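Side-chain contact in DUF2235 domain-containing protein (Pseudomonas aeruginosa, PDB 4O5P), which probably hydrolyses membrane phospholipids as an effector of the type VI secretion system, using a catalytic domain of the alpha/beta-hydrolase clan: residues A[653-656]-A[657-661]. Residues are numbered along the deposited sequence; the frame is centred on the assembly and turned at random.
Sequences ALFD and EQVHD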
ATOM      1  N   ALA A 653     -19.425 -12.105 -16.558  1.00 14.35           N
ATOM      2  CA  ALA A 653     -20.225 -11.394 -15.556  1.00 15.56           C
ATOM      3  C   ALA A 653     -19.389 -10.932 -14.359  1.00 15.27           C
ATOM      4  O   ALA A 653     -19.656  -9.871 -13.784  1.00 13.20           O
ATOM      5  CB  ALA A 653     -21.395 -12.237 -15.090  1.00 15.99           C
ATOM      6  N   LEU A 654     -18.386 -11.718 -13.978  1.00 16.09           N
ATOM      7  CA  LEU A 654     -17.466 -11.266 -12.929  1.00 14.89           C
ATOM      8  C   LEU A 654     -16.759  -9.987 -13.360  1.00 15.16           C
ATOM      9  O   LEU A 654     -16.669  -9.036 -12.581  1.00 14.54           O
ATOM     10  CB  LEU A 654     -16.423 -12.327 -12.618  1.00 13.64           C
ATOM     11  CG  LEU A 654     -15.492 -11.993 -11.445  1.00 17.05           C
ATOM     12  CD1 LEU A 654     -16.193 -12.270 -10.114  1.00 17.05           C
ATOM     13  CD2 LEU A 654     -14.189 -12.793 -11.530  1.00 15.77           C
ATOM     14  N   PHE A 655     -16.248  -9.955 -14.592  1.00 14.37           N
ATOM     15  CA  PHE A 655     -15.587  -8.712 -15.043  1.00 15.80           C
ATOM     16  C   PHE A 655     -16.540  -7.536 -15.222  1.00 15.62           C
ATOM     17  O   PHE A 655     -16.165  -6.379 -14.950  1.00 15.37           O
ATOM     18  CB  PHE A 655     -14.756  -8.932 -16.316  1.00 14.95           C
ATOM     19  CG  PHE A 655     -13.502  -9.723 -16.068  1.00 15.70           C
ATOM     20  CD1 PHE A 655     -12.366  -9.102 -15.571  1.00 14.26           C
ATOM     21  CD2 PHE A 655     -13.469 -11.085 -16.307  1.00 15.60           C
ATOM     22  CE1 PHE A 655     -11.206  -9.821 -15.326  1.00 13.51           C
ATOM     23  CE2 PHE A 655     -12.306 -11.821 -16.059  1.00 18.36           C
ATOM     24  CZ  PHE A 655     -11.175 -11.182 -15.568  1.00 16.59           C
ATOM     25  N   ASP A 656     -17.753  -7.825 -15.696  1.00 15.34           N
ATOM     26  CA  ASP A 656     -18.811  -6.810 -15.807  1.00 17.43           C
ATOM     27  C   ASP A 656     -19.215  -6.166 -14.474  1.00 16.34           C
ATOM     28  O   ASP A 656     -19.256  -4.945 -14.368  1.00 15.58           O
ATOM     29  CB  ASP A 656     -20.063  -7.426 -16.423  1.00 16.25           C
ATOM     30  CG  ASP A 656     -19.993  -7.563 -17.931  1.00 17.47           C
ATOM     31  OD1 ASP A 656     -18.917  -7.377 -18.546  1.00 16.08           O
ATOM     32  OD2 ASP A 656     -21.049  -7.889 -18.509  1.00 17.88           O
ATOM     33  N   GLU A 657     -19.522  -6.998 -13.471  1.00 14.16           N
ATOM     34  CA  GLU A 657     -20.185  -6.547 -12.246  1.00 15.71           C
ATOM     35  C   GLU A 657     -19.357  -6.660 -10.952  1.00 16.01           C
ATOM     36  O   GLU A 657     -19.815  -6.259  -9.883  1.00 19.17           O
ATOM     37  CB  GLU A 657     -21.520  -7.294 -12.056  1.00 17.84           C
ATOM     38  CG  GLU A 657     -22.535  -7.070 -13.182  1.00 17.44           C
ATOM     39  CD  GLU A 657     -23.878  -7.717 -12.884  1.00 24.48           C
ATOM     40  OE1 GLU A 657     -23.938  -8.624 -12.024  1.00 25.94           O
ATOM     41  OE2 GLU A 657     -24.882  -7.309 -13.502  1.00 33.48           O
ATOM     42  N   GLN A 658     -18.143  -7.198 -11.032  1.00 18.21           N
ATOM     43  CA  GLN A 658     -17.313  -7.307  -9.818  1.00 15.30           C
ATOM     44  C   GLN A 658     -15.961  -6.597  -9.929  1.00 15.69           C
ATOM     45  O   GLN A 658     -15.552  -5.901  -9.002  1.00 17.06           O
ATOM     46  CB  GLN A 658     -17.126  -8.771  -9.425  1.00 11.92           C
ATOM     47  CG  GLN A 658     -18.174  -9.264  -8.399  1.00 13.18           C
ATOM     48  CD  GLN A 658     -19.564  -9.479  -8.981  1.00 18.80           C
ATOM     49  OE1 GLN A 658     -19.714  -9.912 -10.125  1.00 15.44           O
ATOM     50  NE2 GLN A 658     -20.595  -9.188  -8.184  1.00 18.09           N
ATOM     51  N   VAL A 659     -15.309  -6.739 -11.082  1.00 14.83           N
ATOM     52  CA  VAL A 659     -13.969  -6.213 -11.288  1.00 14.73           C
ATOM     53  C   VAL A 659     -13.992  -4.730 -11.633  1.00 13.17           C
ATOM     54  O   VAL A 659     -14.591  -4.313 -12.638  1.00 12.78           O
ATOM     55  CB  VAL A 659     -13.212  -7.007 -12.375  1.00 14.57           C
ATOM     56  CG1 VAL A 659     -11.845  -6.364 -12.675  1.00 12.83           C
ATOM     57  CG2 VAL A 659     -13.037  -8.467 -11.935  1.00 13.53           C
ATOM     58  N   HIS A 660     -13.318  -3.933 -10.811  1.00 11.05           N
ATOM     59  CA  HIS A 660     -13.249  -2.485 -11.042  1.00 13.64           C
ATOM     60  C   HIS A 660     -12.149  -2.126 -12.031  1.00 13.99           C
ATOM     61  O   HIS A 660     -11.424  -2.991 -12.507  1.00 13.47           O
ATOM     62  CB  HIS A 660     -13.062  -1.708  -9.735  1.00 12.70           C
ATOM     63  CG  HIS A 660     -14.255  -1.749  -8.833  1.00 13.02           C
ATOM     64  ND1 HIS A 660     -14.632  -2.891  -8.150  1.00 14.42           N
ATOM     65  CD2 HIS A 660     -15.160  -0.795  -8.504  1.00 16.24           C
ATOM     66  CE1 HIS A 660     -15.714  -2.629  -7.431  1.00 17.08           C
ATOM     67  NE2 HIS A 660     -16.056  -1.365  -7.634  1.00 16.09           N
ATOM     68  N   ASP A 661     -12.048  -0.842 -12.350  1.00 14.38           N
ATOM     69  CA  ASP A 661     -11.080  -0.389 -13.330  1.00 14.16           C
ATOM     70  C   ASP A 661     -10.358   0.754 -12.658  1.00 15.39           C
ATOM     71  O   ASP A 661     -10.821   1.900 -12.670  1.00 16.65           O
ATOM     72  CB  ASP A 661     -11.792   0.081 -14.607  1.00 13.68           C
ATOM     73  CG  ASP A 661     -10.825   0.404 -15.740  1.00 16.90           C
ATOM     74  OD1 ASP A 661      -9.678   0.820 -15.467  1.00 18.32           O
ATOM     75  OD2 ASP A 661     -11.207   0.263 -16.923  1.00 16.37           O
TER
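Val-659 turns back against the last turn of the helix that Leu-654 and Phe-655 belong to, and the apolar part of the contact gathers round it. Its CG2 lies 3.8 Å from CD1 of Phe-655, meeting the ring obliquely, while the two side chains run side by side in the same direction. The same methyl approaches Leu-654 CG at 4.3 Å. A beta-branched residue suits this place: with CG1 anti to the backbone N (chi1 175°), CG2 is left beside that N and comes down on the helix. On the same helix, CD1 of Leu-654 meets CB of Gln-658 at 3.7 Å, the two side chains crossing at about a right angle. The aliphatic part of the glutamine thus packs on the leucine, and its bend at chi2 carries the amide on to the carbonyl of Phe-400.

The backbone bonds show the helix ending. Glu-657 N still donates to Ala-653 O (2.9 Å), a regular alpha-helical bond. Leu-654 O then accepts twice, from Gln-658 N at 2.8 Å and, along a longer but straighter bond (N-H...O 149° against 137°), from Val-659 N at 3.1 Å, so one carbonyl holds both the i+4 and the i+5 amide where Gln-658 leaves helical backbone angles.

The acidic residues find cationic and N-H partners on neighbouring helices: Asp-656 pairs with Arg-487 in a salt bridge and takes a hydrogen bond from Trp-483, and Glu-657 forms a salt bridge with Arg-456. The ammonium of Lys-393 donates to the carbonyls of Phe-655, Asp-656 and Val-659, joining the C-terminal end of the helix to the loop that follows; its positive charge probably also suits the negative end of the helix dipole.

In the Tle1-like C-terminal region, the end of helix 649-657 packs on two helices: 451-463, whose Arg-456 and Trp-460 touch Leu-654, and 469-487, whose Ile-480 touches both Phe-655 and Val-659.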